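Local coordinates for protein ORF10 (Moritella marina, PDB 6RIW) that forms the ketosynthase-chain length factor didomain of a polyunsaturated fatty acid synthase and probably catalyses condensation of acyl groups on carrier protein, at residues G186-A191 and C672-E677; H331-G334 and G338-V341; V614-E619 and H930-Q935; L852-T857 and A886-V891. All coordinates share one frame; numbering follows the deposited sequence.

Contact 1: residues G186-A191 and C672-E677; sequences GGSHFA and CVELAE
S188, just before strand 189-193, and F190 within it, face E674 and L675 of helix 668-682 across the buried junction of the two thiolase-fold halves. The first segment belongs to the ketosynthase and the second to the chain length factor, and their strands 189-193 and 659-663 run antiparallel to each other, as at the dimer interface of the thiolase superfamily. Along the helix the contact begins at E674. Its CG stands anti to the backbone N (chi1 173°) and the chain is extended beyond it, which brings the carboxylate to S188. There S188 OG lies 3.2 Å from E674 OE2 and 3.5 Å from E674 OE1, nearly astride both oxygens, while S188 CB comes within 3.7 Å of OE1. The charge has its main partner in its own helix, where R671 forms a salt bridge with OE1. With a leucine in place of E674, the R671 guanidinium would probably lose its carboxylate mate in a buried setting, and S188 OG would face a methyl group. Y209 of helix 198-211 touches all four residues, and further along the helix the carboxylate of E677 pairs with K214 and R466. One residue on from E674, L675 crosses F190 at about a right angle. F190 reaches it because CG takes the crowded position between backbone N and carbonyl carbon (chi1 59°), and L675 CD2 approaches the far end of the ring, F190 CZ, at 4.1 Å.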
loop_
_atom_site.group_PDB
_atom_site.type_symbol
_atom_site.label_atom_id
_atom_site.label_comp_id
_atom_site.label_asym_id
_atom_site.label_seq_id
_atom_site.Cartn_x
_atom_site.Cartn_y
_atom_site.Cartn_z
ATOM N N GLY A 186 -21.560 -2.292 -2.254
ATOM C CA GLY A 186 -21.621 -2.499 -3.692
ATOM C C GLY A 186 -20.891 -1.492 -4.567
ATOM O O GLY A 186 -20.975 -1.567 -5.800
ATOM N N GLY A 187 -20.173 -0.539 -3.965
ATOM C CA GLY A 187 -19.498 0.506 -4.705
ATOM C C GLY A 187 -18.007 0.224 -4.863
ATOM O O GLY A 187 -17.529 -0.888 -4.645
ATOM N N SER A 188 -17.276 1.249 -5.299
ATOM C CA SER A 188 -15.847 1.096 -5.584
ATOM C C SER A 188 -15.053 0.904 -4.300
ATOM O O SER A 188 -15.423 1.406 -3.236
ATOM C CB SER A 188 -15.299 2.323 -6.320
ATOM O OG SER A 188 -16.047 2.604 -7.478
ATOM N N HIS A 189 -13.933 0.191 -4.407
ATOM C CA HIS A 189 -13.085 -0.014 -3.243
ATOM C C HIS A 189 -11.644 -0.205 -3.684
ATOM O O HIS A 189 -11.384 -0.844 -4.707
ATOM C CB HIS A 189 -13.538 -1.205 -2.379
ATOM C CG HIS A 189 -13.851 -2.459 -3.141
ATOM N ND1 HIS A 189 -12.942 -3.479 -3.307
ATOM C CD2 HIS A 189 -14.998 -2.879 -3.727
ATOM C CE1 HIS A 189 -13.501 -4.462 -3.991
ATOM N NE2 HIS A 189 -14.752 -4.124 -4.259
ATOM N N PHE A 190 -10.724 0.384 -2.920
ATOM C CA PHE A 190 -9.295 0.141 -3.071
ATOM C C PHE A 190 -8.600 0.610 -1.801
ATOM O O PHE A 190 -9.193 1.284 -0.959
ATOM C CB PHE A 190 -8.709 0.823 -4.318
ATOM C CG PHE A 190 -8.864 2.340 -4.357
ATOM C CD1 PHE A 190 -10.010 2.922 -4.888
ATOM C CD2 PHE A 190 -7.834 3.169 -3.913
ATOM C CE1 PHE A 190 -10.140 4.345 -4.940
ATOM C CE2 PHE A 190 -7.935 4.564 -3.980
ATOM C CZ PHE A 190 -9.090 5.154 -4.491
ATOM N N ALA A 191 -7.351 0.188 -1.651
ATOM C CA ALA A 191 -6.461 0.699 -0.619
ATOM C C ALA A 191 -5.450 1.638 -1.260
ATOM O O ALA A 191 -5.168 1.554 -2.463
ATOM C CB ALA A 191 -5.738 -0.442 0.102
ATOM N N CYS A 672 -6.797 2.277 -10.698
ATOM C CA CYS A 672 -6.053 3.508 -10.996
ATOM C C CYS A 672 -6.653 4.246 -12.180
ATOM O O CYS A 672 -6.681 5.486 -12.205
ATOM C CB CYS A 672 -4.584 3.194 -11.301
ATOM S SG CYS A 672 -3.597 2.727 -9.862
ATOM N N VAL A 673 -7.068 3.512 -13.211
ATOM C CA VAL A 673 -7.704 4.165 -14.357
ATOM C C VAL A 673 -8.953 4.917 -13.904
ATOM O O VAL A 673 -9.177 6.079 -14.270
ATOM C CB VAL A 673 -8.014 3.119 -15.441
ATOM C CG1 VAL A 673 -8.836 3.730 -16.579
ATOM C CG2 VAL A 673 -6.704 2.481 -15.969
ATOM N N GLU A 674 -9.790 4.255 -13.091
ATOM C CA GLU A 674 -10.987 4.884 -12.533
ATOM C C GLU A 674 -10.635 6.100 -11.689
ATOM O O GLU A 674 -11.279 7.154 -11.796
ATOM C CB GLU A 674 -11.757 3.869 -11.690
ATOM C CG GLU A 674 -12.956 4.433 -10.909
ATOM C CD GLU A 674 -13.727 3.326 -10.156
ATOM O OE1 GLU A 674 -13.123 2.575 -9.336
ATOM O OE2 GLU A 674 -14.937 3.198 -10.408
ATOM N N LEU A 675 -9.609 5.980 -10.856
ATOM C CA LEU A 675 -9.165 7.122 -10.049
ATOM C C LEU A 675 -8.643 8.265 -10.920
ATOM O O LEU A 675 -8.959 9.442 -10.673
ATOM C CB LEU A 675 -8.086 6.661 -9.060
ATOM C CG LEU A 675 -7.450 7.719 -8.145
ATOM C CD1 LEU A 675 -8.542 8.507 -7.419
ATOM C CD2 LEU A 675 -6.513 7.012 -7.137
ATOM N N ALA A 676 -7.836 7.950 -11.938
ATOM C CA ALA A 676 -7.322 9.008 -12.810
ATOM C C ALA A 676 -8.471 9.789 -13.456
ATOM O O ALA A 676 -8.460 11.029 -13.484
ATOM C CB ALA A 676 -6.397 8.415 -13.869
ATOM N N GLU A 677 -9.482 9.078 -13.964
ATOM C CA GLU A 677 -10.678 9.760 -14.473
ATOM C C GLU A 677 -11.251 10.704 -13.416
ATOM O O GLU A 677 -11.564 11.872 -13.687
ATOM C CB GLU A 677 -11.732 8.731 -14.895
ATOM C CG GLU A 677 -13.015 9.364 -15.416
ATOM C CD GLU A 677 -14.202 8.409 -15.476
ATOM O OE1 GLU A 677 -14.872 8.214 -14.429
ATOM O OE2 GLU A 677 -14.486 7.883 -16.581
#

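Contact 2: residues H331-G334 and G338-V341; sequences HATG and GDNV
D339, in the first turns of helix 336-350, bends its carboxylate back onto the loop A332-G334 that leads into that same helix. From CB the chain swings to place CG anti to the carbonyl carbon and beside the backbone N (chi1 -74°), a setting from which the carboxylate meets the loop. CG itself lies 3.8 Å from G334 N. Of the two oxygens, OD1 does more of the work across the contact. It accepts a hydrogen bond from G334 N at 3.2 Å, with an angle of 150° at the hydrogen, the donor arriving on the syn side and 16° out of the carboxylate plane. A332 brushes the same oxygen with carbon, its CA standing 3.6 Å from D339 OD1. The loop carries the His-Ala-Thr-Gly form of a sequence familiar from beta-ketoacyl synthases, and H331 at its head touches C196. A second acidic residue of the helix, E342, accepts the backbone N-H groups of H331 and A332. Water 1 widens the grip of OD1: it donates to D339 OD1 at 2.8 Å and accepts from T333 N at 2.9 Å. OD2, the other tip, passes 3.5 Å from G334 CA and takes a hydrogen bond from F250 N. G334 holds backbone angles at which a CB would be jammed against the carbonyl oxygen of T333.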
loop_
_atom_site.group_PDB
_atom_site.type_symbol
_atom_site.label_atom_id
_atom_site.label_comp_id
_atom_site.label_asym_id
_atom_site.label_seq_id
_atom_site.Cartn_x
_atom_site.Cartn_y
_atom_site.Cartn_z
ATOM N N HIS A 331 0.368 18.099 11.922
ATOM C CA HIS A 331 1.054 16.834 11.693
ATOM C C HIS A 331 2.050 16.530 12.814
ATOM O O HIS A 331 2.241 15.356 13.166
ATOM C CB HIS A 331 1.746 16.888 10.335
ATOM C CG HIS A 331 2.682 15.748 10.092
ATOM N ND1 HIS A 331 2.238 14.463 9.872
ATOM C CD2 HIS A 331 4.034 15.698 10.042
ATOM C CE1 HIS A 331 3.279 13.666 9.696
ATOM N NE2 HIS A 331 4.380 14.390 9.795
ATOM N N ALA A 332 2.652 17.580 13.402
ATOM C CA ALA A 332 3.662 17.545 14.468
ATOM C C ALA A 332 3.891 16.197 15.143
ATOM O O ALA A 332 3.137 15.809 16.040
ATOM C CB ALA A 332 3.296 18.554 15.558
ATOM N N THR A 333 4.959 15.502 14.761
ATOM C CA THR A 333 5.244 14.177 15.288
ATOM C C THR A 333 6.172 14.194 16.488
ATOM O O THR A 333 6.334 13.152 17.126
ATOM C CB THR A 333 5.915 13.311 14.233
ATOM O OG1 THR A 333 7.193 13.889 13.935
ATOM C CG2 THR A 333 5.067 13.219 12.975
ATOM N N GLY A 334 6.819 15.321 16.778
ATOM C CA GLY A 334 7.880 15.369 17.766
ATOM C C GLY A 334 9.274 15.375 17.181
ATOM O O GLY A 334 10.237 15.647 17.914
ATOM N N GLY A 338 10.874 18.277 11.428
ATOM C CA GLY A 338 9.506 18.371 10.931
ATOM C C GLY A 338 8.634 19.349 11.705
ATOM O O GLY A 338 7.792 20.039 11.120
ATOM N N ASP A 339 8.796 19.405 13.030
ATOM C CA ASP A 339 8.007 20.354 13.809
ATOM C C ASP A 339 8.308 21.790 13.370
ATOM O O ASP A 339 7.391 22.598 13.181
ATOM C CB ASP A 339 8.277 20.172 15.311
ATOM C CG ASP A 339 7.623 18.891 15.910
ATOM O OD1 ASP A 339 7.139 17.998 15.144
ATOM O OD2 ASP A 339 7.622 18.778 17.174
ATOM N N ASN A 340 9.593 22.106 13.149
ATOM C CA ASN A 340 9.973 23.470 12.774
ATOM C C ASN A 340 9.542 23.808 11.349
ATOM O O ASN A 340 9.140 24.947 11.074
ATOM C CB ASN A 340 11.484 23.660 12.927
ATOM C CG ASN A 340 11.922 23.711 14.386
ATOM O OD1 ASN A 340 11.750 24.722 15.051
ATOM N ND2 ASN A 340 12.474 22.607 14.888
ATOM N N VAL A 341 9.633 22.845 10.425
ATOM C CA VAL A 341 9.195 23.111 9.055
ATOM C C VAL A 341 7.698 23.384 9.011
ATOM O O VAL A 341 7.248 24.313 8.328
ATOM C CB VAL A 341 9.592 21.959 8.112
ATOM C CG1 VAL A 341 8.914 22.139 6.749
ATOM C CG2 VAL A 341 11.100 21.918 7.916
HETATM O O HOH W 1 6.491 16.836 12.691
#

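Contact 3: residues V614-E619 and H930-Q935; sequences VEQREE and HAIKAQ
A helix-to-helix seam brings Q616, in the first turn of helix 614-628 of the chain length factor half, against A931 and I932 of helix 929-934, near the C-terminal end of the modelled chain. The contact is chiefly one of carbon on carbon, although a glutamine supplies one side of it. Q616 and I932 slide past each other in opposite directions, the aliphatic part of the glutamine lying alongside the CG1-CD1 branch of the isoleucine: Q616 CG is 3.8 Å from I932 CG1, and Q616 CB is 3.9 Å from the same atom. With I932 CG1 anti to the carbonyl carbon (chi1 -65°) and the branch extended beyond, I932 CD1 comes 3.5 Å from Q616 O. At the far end of the glutamine, the amide nitrogen NE2 rests 4.0 Å from A931 CB. The other amide atom turns home: OE1 accepts the backbone N-H of T613, the residue just ahead of the helix. A serine in place of Q616 would probably leave T613 N without its acceptor and open a gap beside I932 CG1. Q935 skirts the edge, its NE2 4.5 Å from Q616 OE1. Beyond the seam, E619 bonds to S926 in the loop ahead of helix 929-934, while I932 also touches L612, before helix 614-628, and L149, just after helix 129-148 of the ketosynthase half, so that the short helix meets both halves.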
loop_
_atom_site.group_PDB
_atom_site.type_symbol
_atom_site.label_atom_id
_atom_site.label_comp_id
_atom_site.label_asym_id
_atom_site.label_seq_id
_atom_site.Cartn_x
_atom_site.Cartn_y
_atom_site.Cartn_z
ATOM N N VAL A 614 30.392 -16.354 23.771
ATOM C CA VAL A 614 29.568 -15.278 23.224
ATOM C C VAL A 614 30.095 -14.853 21.860
ATOM O O VAL A 614 29.320 -14.595 20.926
ATOM C CB VAL A 614 29.508 -14.089 24.196
ATOM C CG1 VAL A 614 28.781 -12.922 23.548
ATOM C CG2 VAL A 614 28.816 -14.508 25.484
ATOM N N GLU A 615 31.419 -14.795 21.714
ATOM C CA GLU A 615 31.991 -14.353 20.444
ATOM C C GLU A 615 31.787 -15.391 19.346
ATOM O O GLU A 615 31.554 -15.030 18.185
ATOM C CB GLU A 615 33.474 -14.023 20.620
ATOM C CG GLU A 615 33.710 -12.907 21.643
ATOM C CD GLU A 615 34.924 -12.029 21.330
ATOM O OE1 GLU A 615 34.977 -10.894 21.862
ATOM O OE2 GLU A 615 35.820 -12.471 20.567
ATOM N N GLN A 616 31.872 -16.682 19.688
ATOM C CA GLN A 616 31.613 -17.725 18.698
ATOM C C GLN A 616 30.164 -17.684 18.227
ATOM O O GLN A 616 29.880 -17.856 17.031
ATOM C CB GLN A 616 31.926 -19.105 19.274
ATOM C CG GLN A 616 33.409 -19.443 19.258
ATOM C CD GLN A 616 33.710 -20.714 20.013
ATOM O OE1 GLN A 616 32.953 -21.120 20.904
ATOM N NE2 GLN A 616 34.806 -21.362 19.652
ATOM N N ARG A 617 29.234 -17.500 19.168
ATOM C CA ARG A 617 27.814 -17.478 18.831
ATOM C C ARG A 617 27.478 -16.283 17.947
ATOM O O ARG A 617 26.669 -16.396 17.016
ATOM C CB ARG A 617 26.981 -17.448 20.122
ATOM C CG ARG A 617 25.487 -17.245 19.915
ATOM C CD ARG A 617 24.718 -17.417 21.220
ATOM N NE ARG A 617 24.679 -16.179 21.989
ATOM C CZ ARG A 617 25.172 -16.045 23.218
ATOM N NH1 ARG A 617 25.746 -17.081 23.823
ATOM N NH2 ARG A 617 25.092 -14.871 23.842
ATOM N N GLU A 618 28.092 -15.126 18.217
ATOM C CA GLU A 618 27.834 -13.953 17.379
ATOM C C GLU A 618 28.370 -14.148 15.973
ATOM O O GLU A 618 27.698 -13.790 14.995
ATOM C CB GLU A 618 28.435 -12.700 18.007
ATOM C CG GLU A 618 27.676 -12.278 19.266
ATOM C CD GLU A 618 28.231 -11.024 19.906
ATOM O OE1 GLU A 618 29.383 -10.657 19.583
ATOM O OE2 GLU A 618 27.519 -10.421 20.745
ATOM N N GLU A 619 29.562 -14.734 15.854
ATOM C CA GLU A 619 30.126 -15.019 14.541
ATOM C C GLU A 619 29.280 -16.025 13.767
ATOM O O GLU A 619 29.046 -15.847 12.572
ATOM C CB GLU A 619 31.549 -15.544 14.689
ATOM C CG GLU A 619 32.175 -15.969 13.373
ATOM C CD GLU A 619 32.620 -14.774 12.536
ATOM O OE1 GLU A 619 32.553 -13.627 13.050
ATOM O OE2 GLU A 619 33.049 -14.984 11.377
ATOM N N HIS A 930 36.291 -22.892 12.113
ATOM C CA HIS A 930 36.952 -24.169 12.377
ATOM C C HIS A 930 36.802 -24.583 13.837
ATOM O O HIS A 930 36.491 -25.743 14.132
ATOM C CB HIS A 930 38.433 -24.094 11.996
ATOM C CG HIS A 930 39.160 -25.395 12.157
ATOM N ND1 HIS A 930 39.808 -25.750 13.324
ATOM C CD2 HIS A 930 39.331 -26.433 11.302
ATOM C CE1 HIS A 930 40.351 -26.946 13.179
ATOM N NE2 HIS A 930 40.079 -27.382 11.960
ATOM N N ALA A 931 37.017 -23.642 14.761
ATOM C CA ALA A 931 36.919 -23.933 16.189
ATOM C C ALA A 931 35.486 -24.208 16.618
ATOM O O ALA A 931 35.263 -24.912 17.611
ATOM C CB ALA A 931 37.484 -22.770 17.000
ATOM N N ILE A 932 34.509 -23.637 15.915
ATOM C CA ILE A 932 33.113 -23.929 16.219
ATOM C C ILE A 932 32.764 -25.335 15.765
ATOM O O ILE A 932 32.109 -26.092 16.491
ATOM C CB ILE A 932 32.201 -22.865 15.578
ATOM C CG1 ILE A 932 32.459 -21.500 16.218
ATOM C CG2 ILE A 932 30.728 -23.253 15.715
ATOM C CD1 ILE A 932 31.825 -20.343 15.508
ATOM N N LYS A 933 33.227 -25.723 14.571
ATOM C CA LYS A 933 32.969 -27.071 14.074
ATOM C C LYS A 933 33.517 -28.133 15.025
ATOM O O LYS A 933 32.921 -29.203 15.177
ATOM C CB LYS A 933 33.582 -27.238 12.682
ATOM C CG LYS A 933 32.892 -26.466 11.568
ATOM C CD LYS A 933 33.702 -26.561 10.264
ATOM C CE LYS A 933 32.901 -26.044 9.071
ATOM N NZ LYS A 933 33.628 -26.117 7.761
ATOM N N ALA A 934 34.664 -27.854 15.661
ATOM C CA ALA A 934 35.281 -28.802 16.590
ATOM C C ALA A 934 34.521 -28.892 17.903
ATOM O O ALA A 934 34.573 -29.920 18.583
ATOM C CB ALA A 934 36.728 -28.393 16.859
ATOM N N GLN A 935 33.831 -27.826 18.288
ATOM C CA GLN A 935 32.930 -27.868 19.430
ATOM C C GLN A 935 31.688 -28.716 19.176
ATOM O O GLN A 935 30.927 -28.977 20.116
ATOM C CB GLN A 935 32.516 -26.450 19.790
ATOM C CG GLN A 935 33.607 -25.659 20.457
ATOM C CD GLN A 935 33.644 -25.930 21.934
ATOM O OE1 GLN A 935 34.378 -26.801 22.394
ATOM N NE2 GLN A 935 32.827 -25.203 22.691
#

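Contact 4: residues L852-T857 and A886-V891; sequences LLDQNT and AQAHQV
Direct hydrogen bonding joins D854, the last residue of helix 841-854, to H889 in the loop that follows strand 876-884. The backbone N of H889 donates to D854 OD1 at 3.0 Å, with an angle of 161° at the hydrogen, and the bond uses the syn lone pair. D854 presents that oxygen through a first torsion that sets CG anti to the backbone N (chi1 -169°), beside the carbonyl carbon. Water-mediated bonding comes next. Water 2 donates both to D854 OD2, at 2.6 Å, and to H889 O, at 2.7 Å, so one carboxylate holds the peptide N-H of H889 directly and its carbonyl by way of the water. Van der Waals contacts complete the joint: A888 CA lies 3.3 Å from D854 OD1, and A888 CB 4.0 Å from D854 O. The side chain of H889 leads away from the carboxylate. Its ring stacks with Y762, while ND1 bonds to Q760 O and NE2 to D567 OD1; Y762 also touches D854. In this surface clasp between a helix end and a loop, the acceptors at both imidazole nitrogens are consistent with a protonated H889, though the proton is not seen. As for D854, a negative charge at the C-terminal end of a helix is probably unfavourable by itself, and the peptide N-H and the water are likely to offset part of that cost.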
loop_
_atom_site.group_PDB
_atom_site.type_symbol
_atom_site.label_atom_id
_atom_site.label_comp_id
_atom_site.label_asym_id
_atom_site.label_seq_id
_atom_site.Cartn_x
_atom_site.Cartn_y
_atom_site.Cartn_z
ATOM N N LEU A 852 -1.794 -2.601 -30.121
ATOM C CA LEU A 852 -2.530 -3.167 -31.249
ATOM C C LEU A 852 -3.421 -2.126 -31.907
ATOM O O LEU A 852 -3.487 -2.046 -33.136
ATOM C CB LEU A 852 -3.397 -4.340 -30.791
ATOM C CG LEU A 852 -2.693 -5.654 -30.422
ATOM C CD1 LEU A 852 -3.748 -6.749 -30.187
ATOM C CD2 LEU A 852 -1.695 -6.075 -31.492
ATOM N N LEU A 853 -4.140 -1.346 -31.102
ATOM C CA LEU A 853 -4.983 -0.283 -31.643
ATOM C C LEU A 853 -4.172 0.833 -32.293
ATOM O O LEU A 853 -4.614 1.407 -33.297
ATOM C CB LEU A 853 -5.866 0.279 -30.538
ATOM C CG LEU A 853 -6.943 -0.690 -30.064
ATOM C CD1 LEU A 853 -7.504 -0.149 -28.752
ATOM C CD2 LEU A 853 -8.040 -0.865 -31.092
ATOM N N ASP A 854 -2.995 1.150 -31.753
ATOM C CA ASP A 854 -2.128 2.136 -32.383
ATOM C C ASP A 854 -1.666 1.700 -33.770
ATOM O O ASP A 854 -1.351 2.556 -34.607
ATOM C CB ASP A 854 -0.912 2.404 -31.508
ATOM C CG ASP A 854 -0.116 3.605 -31.992
ATOM O OD1 ASP A 854 -0.722 4.681 -32.149
ATOM O OD2 ASP A 854 1.102 3.487 -32.237
ATOM N N GLN A 855 -1.604 0.394 -34.016
ATOM C CA GLN A 855 -1.209 -0.183 -35.303
ATOM C C GLN A 855 -2.367 -0.323 -36.286
ATOM O O GLN A 855 -2.139 -0.759 -37.418
ATOM C CB GLN A 855 -0.597 -1.581 -35.091
ATOM C CG GLN A 855 0.731 -1.596 -34.431
ATOM C CD GLN A 855 1.075 -2.985 -33.839
ATOM O OE1 GLN A 855 2.005 -3.103 -33.043
ATOM N NE2 GLN A 855 0.319 -4.018 -34.222
ATOM N N ASN A 856 -3.597 -0.011 -35.876
ATOM C CA ASN A 856 -4.770 -0.286 -36.695
ATOM C C ASN A 856 -4.693 0.480 -38.013
ATOM O O ASN A 856 -4.387 1.674 -38.035
ATOM C CB ASN A 856 -6.040 0.098 -35.930
ATOM C CG ASN A 856 -7.311 -0.164 -36.732
ATOM O OD1 ASN A 856 -7.492 -1.246 -37.282
ATOM N ND2 ASN A 856 -8.201 0.830 -36.791
ATOM N N THR A 857 -4.942 -0.222 -39.122
ATOM C CA THR A 857 -4.985 0.410 -40.439
ATOM C C THR A 857 -6.166 -0.104 -41.251
ATOM O O THR A 857 -6.061 -0.252 -42.475
ATOM C CB THR A 857 -3.697 0.171 -41.243
ATOM O OG1 THR A 857 -3.528 -1.235 -41.472
ATOM C CG2 THR A 857 -2.469 0.745 -40.529
ATOM N N ALA A 886 -6.940 8.463 -34.514
ATOM C CA ALA A 886 -6.794 8.890 -35.904
ATOM C C ALA A 886 -5.396 8.638 -36.444
ATOM O O ALA A 886 -5.247 8.270 -37.614
ATOM C CB ALA A 886 -7.149 10.382 -36.036
ATOM N N GLN A 887 -4.357 8.868 -35.633
ATOM C CA GLN A 887 -2.971 8.775 -36.063
ATOM C C GLN A 887 -2.227 7.790 -35.176
ATOM O O GLN A 887 -2.617 7.565 -34.030
ATOM C CB GLN A 887 -2.230 10.121 -35.953
ATOM C CG GLN A 887 -2.922 11.340 -36.518
ATOM C CD GLN A 887 -1.969 12.542 -36.640
ATOM O OE1 GLN A 887 -0.738 12.389 -36.585
ATOM N NE2 GLN A 887 -2.538 13.749 -36.756
ATOM N N ALA A 888 -1.114 7.260 -35.689
ATOM C CA ALA A 888 -0.179 6.534 -34.839
ATOM C C ALA A 888 0.586 7.520 -33.967
ATOM O O ALA A 888 0.889 8.638 -34.391
ATOM C CB ALA A 888 0.793 5.703 -35.682
ATOM N N HIS A 889 0.852 7.113 -32.723
ATOM C CA HIS A 889 1.640 7.912 -31.798
ATOM C C HIS A 889 3.017 8.201 -32.370
ATOM O O HIS A 889 3.685 7.308 -32.885
ATOM C CB HIS A 889 1.780 7.150 -30.469
ATOM C CG HIS A 889 2.827 7.694 -29.553
ATOM N ND1 HIS A 889 2.556 8.662 -28.613
ATOM C CD2 HIS A 889 4.121 7.334 -29.358
ATOM C CE1 HIS A 889 3.645 8.903 -27.901
ATOM N NE2 HIS A 889 4.611 8.117 -28.340
ATOM N N GLN A 890 3.462 9.448 -32.232
ATOM C CA GLN A 890 4.753 9.879 -32.750
ATOM C C GLN A 890 5.791 9.826 -31.635
ATOM O O GLN A 890 5.592 10.414 -30.565
ATOM C CB GLN A 890 4.650 11.291 -33.328
ATOM C CG GLN A 890 5.968 11.880 -33.809
ATOM C CD GLN A 890 5.748 13.020 -34.805
ATOM O OE1 GLN A 890 4.880 13.873 -34.606
ATOM N NE2 GLN A 890 6.532 13.032 -35.879
ATOM N N VAL A 891 6.890 9.113 -31.879
ATOM C CA VAL A 891 7.941 9.026 -30.871
ATOM C C VAL A 891 8.664 10.363 -30.770
ATOM O O VAL A 891 8.695 11.169 -31.714
ATOM C CB VAL A 891 8.925 7.882 -31.175
ATOM C CG1 VAL A 891 8.165 6.578 -31.424
ATOM C CG2 VAL A 891 9.807 8.233 -32.375
HETATM O O HOH W 2 3.308 4.682 -33.002
#

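Read from the N terminus, the chain opens contact 1 at 186-191, in the ketosynthase half. Contact 2 then closes a short turn between a strand and its following helix, nested inside the long loop of contact 1. The chain passes into the chain length factor half and opens contact 3 at 614-619 before 672-677 closes contact 1, so these two cross. Contact 4 follows contact 1 in series and lies within the loop that contact 3 closes at 930-935. Contact 1 joins the two halves near the middle; contact 3, about 56 Å away between centres, ties helix 614-628 to helix 929-934, and contact 4 ties the end of helix 841-854 to the loop after strand 876-884.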